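Local coordinates for protein phytase (Citrobacter braakii, PDB 3ZHC) that belongs to branch 2 of the histidine phosphatase superfamily, enzymes that join a mixed sheet flanked by helices to a largely helical part, at residues 35-40 against 116-121; 186-191 against 233-238; 356-361 against 412-417; 45-50 against 59-64. The protein carries 2 engineered substitutions. All blocks are in the same frame, centred on the assembly; numbering follows the deposited sequence. Where two conformers were deposited one is given.

Interaction 1. Residues 35-40 against 116-121; sequences IVSRHG and RKTGEA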
loop_
_atom_site.group_PDB
_atom_site.type_symbol
_atom_site.label_atom_id
_atom_site.label_comp_id
_atom_site.label_asym_id
_atom_site.label_seq_id
_atom_site.Cartn_x
_atom_site.Cartn_y
_atom_site.Cartn_z
ATOM N N ILE B 35 20.468 13.823 -10.352
ATOM C CA ILE B 35 19.148 13.325 -10.696
ATOM C C ILE B 35 19.314 12.125 -11.592
ATOM O O ILE B 35 20.006 12.217 -12.606
ATOM C CB ILE B 35 18.296 14.390 -11.430
ATOM C CG1 ILE B 35 18.034 15.595 -10.526
ATOM C CG2 ILE B 35 16.943 13.787 -11.917
ATOM C CD1 ILE B 35 17.277 16.775 -11.225
ATOM N N VAL B 36 18.704 10.993 -11.208
ATOM C CA VAL B 36 18.585 9.833 -12.086
ATOM C C VAL B 36 17.115 9.844 -12.513
ATOM O O VAL B 36 16.217 9.607 -11.689
ATOM C CB VAL B 36 18.932 8.518 -11.412
ATOM C CG1 VAL B 36 18.751 7.380 -12.388
ATOM C CG2 VAL B 36 20.346 8.538 -10.914
ATOM N N SER B 37 16.876 10.129 -13.791
ATOM C CA SER B 37 15.516 10.239 -14.344
ATOM C C SER B 37 15.198 9.114 -15.288
ATOM O O SER B 37 16.059 8.690 -16.088
ATOM C CB SER B 37 15.367 11.546 -15.109
ATOM O OG SER B 37 14.049 11.706 -15.649
ATOM N N ARG B 38 13.963 8.622 -15.198
ATOM C CA ARG B 38 13.417 7.759 -16.205
ATOM C C ARG B 38 13.062 8.667 -17.363
ATOM O O ARG B 38 12.670 9.840 -17.171
ATOM C CB ARG B 38 12.129 7.042 -15.747
ATOM C CG ARG B 38 11.549 6.084 -16.810
ATOM C CD ARG B 38 10.224 5.533 -16.466
ATOM N NE ARG B 38 9.694 4.732 -17.567
ATOM C CZ ARG B 38 8.451 4.219 -17.637
ATOM N NH1 ARG B 38 7.556 4.391 -16.654
ATOM N NH2 ARG B 38 8.102 3.513 -18.712
ATOM N N HIS B 39 13.207 8.130 -18.569
ATOM C CA HIS B 39 12.757 8.798 -19.782
ATOM C C HIS B 39 11.291 9.197 -19.680
ATOM O O HIS B 39 10.523 8.610 -18.891
ATOM C CB HIS B 39 12.935 7.881 -20.989
ATOM C CG HIS B 39 12.275 6.548 -20.824
ATOM N ND1 HIS B 39 10.910 6.375 -20.911
ATOM C CD2 HIS B 39 12.793 5.328 -20.563
ATOM C CE1 HIS B 39 10.618 5.107 -20.718
ATOM N NE2 HIS B 39 11.740 4.449 -20.505
ATOM N N GLY B 40 10.891 10.179 -20.479
ATOM C CA GLY B 40 9.508 10.643 -20.500
ATOM C C GLY B 40 8.550 9.664 -21.165
ATOM O O GLY B 40 8.932 8.541 -21.507
ATOM N N ARG B 116 17.897 9.981 -24.691
ATOM C CA ARG B 116 18.574 11.139 -25.329
ATOM C C ARG B 116 17.661 12.361 -25.467
ATOM O O ARG B 116 18.063 13.470 -25.104
ATOM C CB ARG B 116 19.156 10.746 -26.695
ATOM C CG ARG B 116 20.530 9.995 -26.603
ATOM C CD ARG B 116 20.854 9.180 -27.868
ATOM N NE ARG B 116 20.299 9.908 -28.950
ATOM C CZ ARG B 116 19.477 9.472 -29.896
ATOM N NH1 ARG B 116 19.079 8.203 -30.025
ATOM N NH2 ARG B 116 19.075 10.350 -30.761
ATOM N N LYS B 117 16.443 12.146 -25.981
ATOM C CA LYS B 117 15.442 13.224 -26.088
ATOM C C LYS B 117 14.870 13.643 -24.726
ATOM O O LYS B 117 14.344 14.750 -24.608
ATOM C CB LYS B 117 14.277 12.861 -27.037
ATOM C CG LYS B 117 14.655 12.521 -28.485
ATOM C CD LYS B 117 15.747 13.396 -29.077
ATOM C CE LYS B 117 15.958 13.045 -30.523
ATOM N NZ LYS B 117 14.829 13.504 -31.397
ATOM N N THR B 118 14.948 12.766 -23.708
ATOM C CA THR B 118 14.565 13.176 -22.330
ATOM C C THR B 118 15.626 14.176 -21.789
ATOM O O THR B 118 15.274 15.147 -21.131
ATOM C CB THR B 118 14.357 11.985 -21.392
ATOM O OG1 THR B 118 13.191 11.272 -21.801
ATOM C CG2 THR B 118 14.168 12.452 -19.936
ATOM N N GLY B 119 16.908 13.924 -22.085
ATOM C CA GLY B 119 17.994 14.873 -21.750
ATOM C C GLY B 119 17.752 16.225 -22.428
ATOM O O GLY B 119 17.855 17.286 -21.790
ATOM N N GLU B 120 17.419 16.170 -23.726
ATOM C CA GLU B 120 17.086 17.373 -24.515
ATOM C C GLU B 120 15.929 18.102 -23.899
ATOM O O GLU B 120 16.020 19.316 -23.624
ATOM C CB GLU B 120 16.752 16.990 -25.977
ATOM C CG GLU B 120 16.146 18.104 -26.844
ATOM C CD GLU B 120 15.835 17.631 -28.215
ATOM O OE1 GLU B 120 16.775 17.403 -28.990
ATOM O OE2 GLU B 120 14.638 17.468 -28.524
ATOM N N ALA B 121 14.836 17.361 -23.685
ATOM C CA ALA B 121 13.602 17.915 -23.123
ATOM C C ALA B 121 13.807 18.523 -21.731
ATOM O O ALA B 121 13.250 19.601 -21.439
ATOM C CB ALA B 121 12.508 16.857 -23.090
#

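Interaction 2. Residues 186-191 against 233-238; sequences RTLENV and SLSSTL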
loop_
_atom_site.group_PDB
_atom_site.type_symbol
_atom_site.label_atom_id
_atom_site.label_comp_id
_atom_site.label_asym_id
_atom_site.label_seq_id
_atom_site.Cartn_x
_atom_site.Cartn_y
_atom_site.Cartn_z
ATOM N N ARG B 186 -7.987 -10.147 -12.206
ATOM C CA ARG B 186 -9.419 -10.037 -12.561
ATOM C C ARG B 186 -9.728 -8.667 -13.167
ATOM O O ARG B 186 -10.499 -8.575 -14.133
ATOM C CB ARG B 186 -10.359 -10.269 -11.344
ATOM C CG ARG B 186 -10.277 -11.649 -10.643
ATOM C CD ARG B 186 -10.547 -12.829 -11.594
ATOM N NE ARG B 186 -9.344 -13.201 -12.322
ATOM C CZ ARG B 186 -8.349 -13.975 -11.837
ATOM N NH1 ARG B 186 -8.393 -14.493 -10.602
ATOM N NH2 ARG B 186 -7.292 -14.233 -12.608
ATOM N N THR B 187 -9.129 -7.611 -12.603
ATOM C CA THR B 187 -9.339 -6.237 -13.109
ATOM C C THR B 187 -8.745 -6.088 -14.515
ATOM O O THR B 187 -9.408 -5.549 -15.414
ATOM C CB THR B 187 -8.771 -5.163 -12.144
ATOM O OG1 THR B 187 -9.353 -5.336 -10.849
ATOM C CG2 THR B 187 -9.087 -3.737 -12.641
ATOM N N LEU B 188 -7.513 -6.566 -14.704
ATOM C CA LEU B 188 -6.875 -6.534 -16.040
ATOM C C LEU B 188 -7.737 -7.297 -17.074
ATOM O O LEU B 188 -7.982 -6.797 -18.164
ATOM C CB LEU B 188 -5.440 -7.089 -16.007
ATOM C CG LEU B 188 -4.692 -7.179 -17.355
ATOM C CD1 LEU B 188 -4.658 -5.800 -18.039
ATOM C CD2 LEU B 188 -3.309 -7.711 -17.158
ATOM N N GLU B 189 -8.179 -8.494 -16.697
ATOM C CA GLU B 189 -9.080 -9.327 -17.530
ATOM C C GLU B 189 -10.381 -8.609 -17.904
ATOM O O GLU B 189 -10.813 -8.697 -19.046
ATOM C CB GLU B 189 -9.382 -10.629 -16.821
ATOM C CG GLU B 189 -8.172 -11.598 -16.802
ATOM C CD GLU B 189 -8.252 -12.645 -15.704
ATOM O OE1 GLU B 189 -9.344 -12.827 -15.103
ATOM O OE2 GLU B 189 -7.218 -13.295 -15.426
ATOM N N ASN B 190 -10.987 -7.904 -16.930
ATOM C CA ASN B 190 -12.200 -7.110 -17.181
ATOM C C ASN B 190 -11.926 -5.959 -18.149
ATOM O O ASN B 190 -12.731 -5.686 -19.040
ATOM C CB ASN B 190 -12.783 -6.562 -15.871
ATOM C CG ASN B 190 -14.098 -5.818 -16.078
ATOM O OD1 ASN B 190 -15.102 -6.403 -16.466
ATOM N ND2 ASN B 190 -14.086 -4.508 -15.810
ATOM N N VAL B 191 -10.779 -5.291 -17.968
ATOM C CA VAL B 191 -10.381 -4.151 -18.841
ATOM C C VAL B 191 -10.135 -4.625 -20.302
ATOM O O VAL B 191 -10.533 -3.957 -21.254
ATOM C CB VAL B 191 -9.169 -3.393 -18.243
ATOM C CG1 VAL B 191 -8.625 -2.356 -19.194
ATOM C CG2 VAL B 191 -9.586 -2.727 -16.897
ATOM N N SER B 233 4.782 -11.171 -17.100
ATOM C CA SER B 233 5.455 -10.220 -18.042
ATOM C C SER B 233 4.450 -9.474 -18.924
ATOM O O SER B 233 4.555 -8.259 -19.083
ATOM C CB SER B 233 6.488 -10.931 -18.919
ATOM O OG SER B 233 6.973 -10.067 -19.952
ATOM N N LEU B 234 3.486 -10.207 -19.488
ATOM C CA LEU B 234 2.453 -9.609 -20.343
ATOM C C LEU B 234 1.700 -8.506 -19.593
ATOM O O LEU B 234 1.605 -7.378 -20.075
ATOM C CB LEU B 234 1.461 -10.680 -20.860
ATOM C CG LEU B 234 0.313 -10.214 -21.803
ATOM C CD1 LEU B 234 0.872 -9.560 -23.045
ATOM C CD2 LEU B 234 -0.651 -11.385 -22.164
ATOM N N SER B 235 1.178 -8.848 -18.413
ATOM C CA SER B 235 0.421 -7.892 -17.567
ATOM C C SER B 235 1.219 -6.646 -17.211
ATOM O O SER B 235 0.665 -5.557 -17.179
ATOM C CB SER B 235 -0.048 -8.577 -16.315
ATOM O OG SER B 235 -0.952 -9.628 -16.665
ATOM N N SER B 236 2.527 -6.828 -16.947
ATOM C CA SER B 236 3.438 -5.724 -16.673
ATOM C C SER B 236 3.498 -4.787 -17.873
ATOM O O SER B 236 3.457 -3.553 -17.719
ATOM C CB SER B 236 4.840 -6.249 -16.333
ATOM O OG SER B 236 5.712 -5.206 -15.931
ATOM N N THR B 237 3.589 -5.372 -19.068
ATOM C CA THR B 237 3.615 -4.599 -20.310
ATOM C C THR B 237 2.270 -3.883 -20.549
ATOM O O THR B 237 2.245 -2.678 -20.780
ATOM C CB THR B 237 3.981 -5.508 -21.528
ATOM O OG1 THR B 237 5.312 -6.037 -21.344
ATOM C CG2 THR B 237 3.895 -4.748 -22.843
ATOM N N LEU B 238 1.169 -4.632 -20.476
ATOM C CA LEU B 238 -0.182 -4.079 -20.788
ATOM C C LEU B 238 -0.623 -2.963 -19.878
ATOM O O LEU B 238 -1.111 -1.933 -20.367
ATOM C CB LEU B 238 -1.246 -5.180 -20.796
ATOM C CG LEU B 238 -1.066 -6.309 -21.818
ATOM C CD1 LEU B 238 -2.337 -7.160 -21.861
ATOM C CD2 LEU B 238 -0.715 -5.802 -23.226
#

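Interaction 3. Residues 356-361 against 412-417; sequences FEKWKR and CSLKSF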
loop_
_atom_site.group_PDB
_atom_site.type_symbol
_atom_site.label_atom_id
_atom_site.label_comp_id
_atom_site.label_asym_id
_atom_site.label_seq_id
_atom_site.Cartn_x
_atom_site.Cartn_y
_atom_site.Cartn_z
ATOM N N PHE B 356 19.203 13.101 -5.573
ATOM C CA PHE B 356 20.203 13.034 -4.514
ATOM C C PHE B 356 20.748 14.454 -4.332
ATOM O O PHE B 356 21.417 14.975 -5.223
ATOM C CB PHE B 356 21.318 12.058 -4.882
ATOM C CG PHE B 356 20.839 10.647 -5.126
ATOM C CD1 PHE B 356 20.381 10.254 -6.396
ATOM C CD2 PHE B 356 20.843 9.705 -4.097
ATOM C CE1 PHE B 356 19.927 8.921 -6.629
ATOM C CE2 PHE B 356 20.396 8.379 -4.322
ATOM C CZ PHE B 356 19.937 7.998 -5.593
ATOM N N GLU B 357 20.446 15.065 -3.180
ATOM C CA GLU B 357 20.828 16.443 -2.854
ATOM C C GLU B 357 21.921 16.488 -1.798
ATOM O O GLU B 357 21.792 15.851 -0.783
ATOM C CB GLU B 357 19.618 17.197 -2.316
ATOM C CG GLU B 357 18.507 17.444 -3.330
ATOM C CD GLU B 357 17.197 17.874 -2.686
ATOM O OE1 GLU B 357 17.175 18.191 -1.476
ATOM O OE2 GLU B 357 16.174 17.892 -3.395
ATOM N N LYS B 358 22.992 17.251 -2.062
ATOM C CA LYS B 358 24.081 17.478 -1.095
ATOM C C LYS B 358 23.850 18.834 -0.418
ATOM O O LYS B 358 23.947 19.882 -1.071
ATOM C CB LYS B 358 25.445 17.448 -1.761
ATOM C CG LYS B 358 26.638 17.543 -0.779
ATOM C CD LYS B 358 27.928 17.438 -1.529
ATOM C CE LYS B 358 29.106 17.605 -0.649
ATOM N NZ LYS B 358 30.378 17.708 -1.461
ATOM N N TRP B 359 23.542 18.789 0.885
ATOM C CA TRP B 359 23.330 19.970 1.711
ATOM C C TRP B 359 24.522 20.180 2.655
ATOM O O TRP B 359 25.029 19.206 3.242
ATOM C CB TRP B 359 22.058 19.815 2.536
ATOM C CG TRP B 359 20.827 19.817 1.745
ATOM C CD1 TRP B 359 20.233 18.743 1.146
ATOM C CD2 TRP B 359 20.012 20.950 1.449
ATOM N NE1 TRP B 359 19.089 19.139 0.492
ATOM C CE2 TRP B 359 18.927 20.491 0.662
ATOM C CE3 TRP B 359 20.088 22.319 1.774
ATOM C CZ2 TRP B 359 17.917 21.353 0.187
ATOM C CZ3 TRP B 359 19.075 23.188 1.301
ATOM C CH2 TRP B 359 18.009 22.695 0.518
ATOM N N LYS B 360 24.968 21.440 2.799
ATOM C CA LYS B 360 26.034 21.806 3.747
ATOM C C LYS B 360 25.383 22.521 4.921
ATOM O O LYS B 360 24.662 23.504 4.720
ATOM C CB LYS B 360 27.087 22.715 3.111
ATOM C CG LYS B 360 28.323 22.988 4.037
ATOM C CD LYS B 360 29.339 23.964 3.427
ATOM C CE LYS B 360 28.840 25.426 3.473
ATOM N NZ LYS B 360 29.899 26.423 3.031
ATOM N N ARG B 361 25.631 22.027 6.138
ATOM C CA ARG B 361 25.150 22.681 7.357
ATOM C C ARG B 361 26.104 23.843 7.601
ATOM O O ARG B 361 27.317 23.635 7.707
ATOM C CB ARG B 361 25.149 21.716 8.521
ATOM C CG ARG B 361 24.610 22.277 9.857
ATOM C CD ARG B 361 24.926 21.307 11.017
ATOM N NE ARG B 361 23.883 20.326 11.294
ATOM C CZ ARG B 361 24.066 19.184 11.977
ATOM N NH1 ARG B 361 25.277 18.828 12.470
ATOM N NH2 ARG B 361 23.025 18.373 12.170
ATOM N N CYS B 412 21.148 11.775 5.573
ATOM C CA CYS B 412 22.302 10.942 5.823
ATOM C C CYS B 412 23.545 11.826 5.790
ATOM O O CYS B 412 23.566 12.814 5.074
ATOM C CB CYS B 412 22.369 9.850 4.755
ATOM S SG CYS B 412 23.630 8.664 4.967
ATOM N N SER B 413 24.577 11.480 6.571
ATOM C CA SER B 413 25.840 12.241 6.506
ATOM C C SER B 413 26.512 11.813 5.204
ATOM O O SER B 413 26.264 10.699 4.706
ATOM C CB SER B 413 26.751 12.019 7.725
ATOM O OG SER B 413 27.368 10.747 7.721
ATOM N N LEU B 414 27.348 12.690 4.652
ATOM C CA LEU B 414 28.038 12.418 3.382
ATOM C C LEU B 414 28.844 11.089 3.410
ATOM O O LEU B 414 28.730 10.280 2.469
ATOM C CB LEU B 414 28.945 13.597 2.998
ATOM C CG LEU B 414 29.589 13.582 1.610
ATOM C CD1 LEU B 414 28.531 13.637 0.510
ATOM C CD2 LEU B 414 30.553 14.736 1.485
ATOM N N LYS B 415 29.634 10.866 4.479
ATOM C CA LYS B 415 30.444 9.635 4.595
ATOM C C LYS B 415 29.562 8.393 4.839
ATOM O O LYS B 415 29.869 7.328 4.352
ATOM C CB LYS B 415 31.534 9.775 5.676
ATOM C CG LYS B 415 32.627 10.799 5.306
ATOM C CD LYS B 415 33.858 10.712 6.230
ATOM C CE LYS B 415 33.495 10.973 7.688
ATOM N NZ LYS B 415 34.681 10.874 8.594
ATOM N N SER B 416 28.463 8.562 5.603
ATOM C CA SER B 416 27.487 7.463 5.834
ATOM C C SER B 416 26.808 7.061 4.522
ATOM O O SER B 416 26.578 5.876 4.277
ATOM C CB SER B 416 26.397 7.838 6.860
ATOM O OG SER B 416 26.870 7.770 8.178
ATOM N N PHE B 417 26.481 8.066 3.692
ATOM C CA PHE B 417 25.902 7.827 2.371
ATOM C C PHE B 417 26.895 7.066 1.497
ATOM O O PHE B 417 26.546 6.036 0.917
ATOM C CB PHE B 417 25.478 9.148 1.683
ATOM C CG PHE B 417 24.914 8.953 0.298
ATOM C CD1 PHE B 417 23.619 8.450 0.127
ATOM C CD2 PHE B 417 25.674 9.262 -0.837
ATOM C CE1 PHE B 417 23.076 8.254 -1.166
ATOM C CE2 PHE B 417 25.144 9.072 -2.132
ATOM C CZ PHE B 417 23.838 8.565 -2.291
#

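Interaction 4. Residues 45-50 against 59-64; sequences TKFTPI and WPQWDV. With FMT (formic acid), chain R; FMT (formic acid), chain O.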
loop_
_atom_site.group_PDB
_atom_site.type_symbol
_atom_site.label_atom_id
_atom_site.label_comp_id
_atom_site.label_asym_id
_atom_site.label_seq_id
_atom_site.Cartn_x
_atom_site.Cartn_y
_atom_site.Cartn_z
ATOM N N THR B 45 6.733 -0.469 -25.973
ATOM C CA THR B 45 7.967 -1.125 -26.307
ATOM C C THR B 45 7.792 -2.216 -27.383
ATOM O O THR B 45 8.724 -2.505 -28.115
ATOM C CB THR B 45 8.615 -1.734 -25.021
ATOM O OG1 THR B 45 9.917 -2.155 -25.306
ATOM C CG2 THR B 45 7.822 -2.909 -24.495
ATOM N N LYS B 46 6.604 -2.812 -27.463
ATOM C CA LYS B 46 6.316 -3.863 -28.437
ATOM C C LYS B 46 4.844 -3.934 -28.799
ATOM O O LYS B 46 4.007 -3.300 -28.170
ATOM C CB LYS B 46 6.794 -5.216 -27.899
ATOM C CG LYS B 46 6.230 -5.610 -26.553
ATOM C CD LYS B 46 6.941 -6.876 -26.038
ATOM C CE LYS B 46 6.727 -7.091 -24.574
ATOM N NZ LYS B 46 7.665 -8.110 -24.022
ATOM N N PHE B 47 4.549 -4.714 -29.828
ATOM C CA PHE B 47 3.177 -4.886 -30.317
ATOM C C PHE B 47 3.111 -6.251 -30.987
ATOM O O PHE B 47 3.448 -6.391 -32.128
ATOM C CB PHE B 47 2.810 -3.725 -31.258
ATOM C CG PHE B 47 1.381 -3.718 -31.700
ATOM C CD1 PHE B 47 0.340 -3.882 -30.788
ATOM C CD2 PHE B 47 1.057 -3.524 -33.031
ATOM C CE1 PHE B 47 -0.983 -3.868 -31.204
ATOM C CE2 PHE B 47 -0.295 -3.509 -33.447
ATOM C CZ PHE B 47 -1.295 -3.678 -32.529
ATOM N N THR B 48 2.666 -7.244 -30.227
ATOM C CA THR B 48 2.791 -8.646 -30.590
ATOM C C THR B 48 1.436 -9.361 -30.810
ATOM O O THR B 48 0.382 -8.803 -30.445
ATOM C CB THR B 48 3.565 -9.358 -29.462
ATOM O OG1 THR B 48 2.801 -9.313 -28.266
ATOM C CG2 THR B 48 4.920 -8.675 -29.211
ATOM N N PRO B 49 1.459 -10.595 -31.414
ATOM C CA PRO B 49 0.260 -11.417 -31.592
ATOM C C PRO B 49 -0.498 -11.717 -30.310
ATOM O O PRO B 49 -1.720 -11.674 -30.310
ATOM C CB PRO B 49 0.835 -12.724 -32.162
ATOM C CG PRO B 49 2.006 -12.327 -32.852
ATOM C CD PRO B 49 2.618 -11.262 -32.046
ATOM N N ILE B 50 0.237 -12.025 -29.231
ATOM C CA ILE B 50 -0.356 -12.294 -27.921
ATOM C C ILE B 50 -1.148 -11.094 -27.433
ATOM O O ILE B 50 -2.284 -11.261 -26.965
ATOM C CB ILE B 50 0.719 -12.711 -26.869
ATOM C CG1 ILE B 50 1.217 -14.125 -27.180
ATOM C CG2 ILE B 50 0.154 -12.657 -25.445
ATOM C CD1 ILE B 50 2.326 -14.601 -26.262
ATOM N N TRP B 59 -5.938 -2.339 -30.423
ATOM C CA TRP B 59 -5.089 -1.395 -29.688
ATOM C C TRP B 59 -4.941 -0.057 -30.433
ATOM O O TRP B 59 -4.760 -0.062 -31.651
ATOM C CB TRP B 59 -3.706 -2.000 -29.441
ATOM C CG TRP B 59 -3.754 -3.136 -28.473
ATOM C CD1 TRP B 59 -3.936 -4.466 -28.759
ATOM C CD2 TRP B 59 -3.622 -3.042 -27.073
ATOM N NE1 TRP B 59 -3.921 -5.205 -27.602
ATOM C CE2 TRP B 59 -3.732 -4.359 -26.548
ATOM C CE3 TRP B 59 -3.418 -1.971 -26.185
ATOM C CZ2 TRP B 59 -3.646 -4.627 -25.182
ATOM C CZ3 TRP B 59 -3.335 -2.245 -24.813
ATOM C CH2 TRP B 59 -3.447 -3.557 -24.330
ATOM N N PRO B 60 -5.024 1.097 -29.700
ATOM C CA PRO B 60 -4.731 2.390 -30.315
ATOM C C PRO B 60 -3.292 2.432 -30.814
ATOM O O PRO B 60 -2.397 1.887 -30.150
ATOM C CB PRO B 60 -4.904 3.405 -29.154
ATOM C CG PRO B 60 -5.591 2.714 -28.111
ATOM C CD PRO B 60 -5.432 1.247 -28.290
ATOM N N GLN B 61 -3.077 3.069 -31.957
ATOM C CA GLN B 61 -1.753 3.154 -32.558
ATOM C C GLN B 61 -1.064 4.418 -32.118
ATOM O O GLN B 61 -1.714 5.399 -31.779
ATOM C CB GLN B 61 -1.846 3.112 -34.097
ATOM C CG GLN B 61 -2.544 1.879 -34.653
ATOM C CD GLN B 61 -1.901 0.600 -34.216
ATOM O OE1 GLN B 61 -0.738 0.364 -34.491
ATOM N NE2 GLN B 61 -2.665 -0.248 -33.515
ATOM N N TRP B 62 0.266 4.377 -32.132
ATOM C CA TRP B 62 1.117 5.502 -31.755
ATOM C C TRP B 62 1.888 5.919 -32.994
ATOM O O TRP B 62 2.432 5.059 -33.671
ATOM C CB TRP B 62 2.061 5.063 -30.649
ATOM C CG TRP B 62 1.384 4.732 -29.340
ATOM C CD1 TRP B 62 0.515 3.690 -29.087
ATOM C CD2 TRP B 62 1.525 5.445 -28.097
ATOM N NE1 TRP B 62 0.111 3.721 -27.770
ATOM C CE2 TRP B 62 0.711 4.783 -27.138
ATOM C CE3 TRP B 62 2.257 6.582 -27.703
ATOM C CZ2 TRP B 62 0.615 5.222 -25.801
ATOM C CZ3 TRP B 62 2.166 7.021 -26.373
ATOM C CH2 TRP B 62 1.351 6.342 -25.440
ATOM N N ASP B 63 1.958 7.216 -33.308
ATOM C CA ASP B 63 2.682 7.634 -34.612
ATOM C C ASP B 63 4.218 7.603 -34.555
ATOM O O ASP B 63 4.860 7.452 -35.616
ATOM C CB ASP B 63 2.135 8.958 -35.270
ATOM C CG ASP B 63 1.649 9.925 -34.309
ATOM O OD1 ASP B 63 2.490 10.428 -33.543
ATOM O OD2 ASP B 63 0.410 10.204 -34.309
ATOM N N VAL B 64 4.811 7.722 -33.368
ATOM C CA VAL B 64 6.264 7.548 -33.241
ATOM C C VAL B 64 6.560 6.046 -33.217
ATOM O O VAL B 64 5.700 5.271 -32.832
ATOM C CB VAL B 64 6.856 8.228 -31.978
ATOM C CG1 VAL B 64 6.564 9.732 -32.003
ATOM C CG2 VAL B 64 6.347 7.567 -30.680
HETATM C C FMT R . 1.618 9.183 -30.288
HETATM O O1 FMT R . 2.709 9.190 -30.873
HETATM O O2 FMT R . 0.524 8.987 -30.838
HETATM C C FMT O . 5.218 -1.343 -22.405
HETATM O O1 FMT O . 5.798 -1.332 -21.309
HETATM O O2 FMT O . 5.523 -0.580 -23.318
#

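Interaction 1. Residues 35-40 against 116-121
T118 meets the turn at H39 and G40 through its hydroxyl. OG1 of T118 accepts the backbone N-H of G40 at 2.9 Å with an N-H...acceptor angle of 162°, and it is also hydrogen-bonded to R114 O one helical turn back, so a single small side chain joins helix 113-126 to the loop that leaves strand 28-38. The tight part is here: T118 OG1 lies 3.2 Å from H39 CA. With OG1 beside the backbone N (chi1 -69°), the methyl CG2 is turned trans to that nitrogen, toward the strand end, 4.1 Å from R38 O. R38 O accepts S37 OG at 2.8 Å, the hydroxyl standing above the carbonyl plane.

The imidazole of H39 turns away from the helix. Its ND1 reaches G40 O at 3.0 Å in an almost straight bond of 178° that lies in the ring plane, while CG of R38 covers one face over its centre; both help to set the ring's rotation, and the ring of H324 also meets it. R38 runs on to salt bridges with E240, D325 and D346 and to T348 O. By contrast, on the side of the helix that does not meet the strand end, R116 and K117 are partly exposed and E120 is exposed. The sequence RHG at this strand end opens the RHGXRXP signature of the histidine acid phosphatases, set at the carboxyl end of a sheet strand.

Interaction 2. Residues 186-191 against 233-238
The hydroxyl of S235 is hydrogen-bonded through OG to A231 O along its own helix, and the methyl CD2 of L188, from helix 182-192, presses against S235 OG at 3.1 Å as a close van der Waals contact, not a bond. The first torsion of S235 (chi1 -63°) puts OG beside the backbone N, where it bonds A231 O and also faces L188 CD2. The fit is tight, since L188 CD2 also approaches S235 CB to 3.5 Å, closer than usual for two carbons. The other branch of L188 points along the neighbouring helix, where CD1 meets L238 CB at a more relaxed 4.4 Å. One leucine thus spans nearly one turn of helix 231-247.

On the flank of helix 182-192, R186 forms a side-on salt bridge with E189. NE of R186 donates to OE1 of E189 at 2.8 Å and NH2 of R186 to OE2 of E189 at 3.0 Å. Both carboxylate oxygens lie near the guanidinium plane, but OE1 is met from above the carboxylate plane and OE2 on its syn side. K208 and the backbone N of L211 also bind this carboxylate, which would probably stabilise its negative charge; K129 of the second subunit packs on R186. From helix 260-280, L267 touches L188 and L270 touches S235. The arrangement is helix-to-helix packing of the helical part of the histidine acid phosphatase fold, with a leucine of one helix set against a small serine of the next.

Interaction 3. Residues 356-361 against 412-417
F356 and F417 cross at about a right angle, yet their rings are only partly turned, with planes 54° apart and centroids 5.9 Å from one another. They meet rim to rim, CD2 of F356 against CZ of F417 at 3.7 Å, and neither ring lies over the face of the other. In the strand, CG of F356 sits on the side of its own backbone N (chi1 -59°), whereas in the helical F417 CG lies trans to the backbone N (chi1 178°); this turns its ring from the helix toward F356 of the strand.

K358 and L414 form the other half of the contact. The lysine chain is fully extended, bringing CE of K358 to 3.9 Å from CD2 of L414, so that the aliphatic part serves as an apolar partner while NZ goes on to bond L300 O. The helix start is fixed by S413, an N-cap whose OG accepts the backbone N-H of S416 at 3.2 Å. C412, just before, is tied to C403 by a disulfide. Helix 414-424 lies against strand 353-361, which pairs antiparallel with strands 28-38 and 366-375, and helix 282-301 adds I296, L300 and L301.

Interaction 4. Residues 45-50 against 59-64
The F47 ring has W59 CD1 at its edge, in its plane, while W59 CB and the amide of Q61 come to it obliquely; the ring and the five-membered ring of W59 stand at 81° with centroids 5.9 Å apart. These residues bracket the short helix 49-53, N-capped by T48, in the connection that follows the RHGXRXP signature of this histidine acid phosphatase fold.

CE1 of F47 approaches W59 CB to 3.7 Å, and CZ of F47 lies 3.8 Å from NE2 of Q61, whose amide plane is inclined 57° to the ring. A bend at its second torsion folds Q61 back over its own chain. There NE2 of Q61 donates to W59 O at 2.8 Å from above the carbonyl plane. The W59 indole is further held by W255, edge-to-face, and by M51 O at NE1.

Of two formic acids, probably from the crystallisation liquor, one receives the N-H of T45, its O2 lying 2.9 Å from T45 N in a bond of 168°.

From the N terminus, strand 28-38 leads into interaction 1, which closes a long loop when helix 113-126 returns to the strand end. Interaction 4 is nested inside that loop, closing a short one of its own around helix 49-53. Interaction 2 follows in series, bringing together helices 182-192 and 231-247, and interaction 3 closes last, laying helix 414-424 on strand 353-361. No loops cross. Interactions 2 and 4 touch, L234 packing on I50 and L238 on W59, so the nested loop rests on the helical part. Interactions 1 and 3 reach neighbouring strands of one sheet; interactions 2 and 3, with centres about 41 Å apart, lie on opposite sides of the chain's centre.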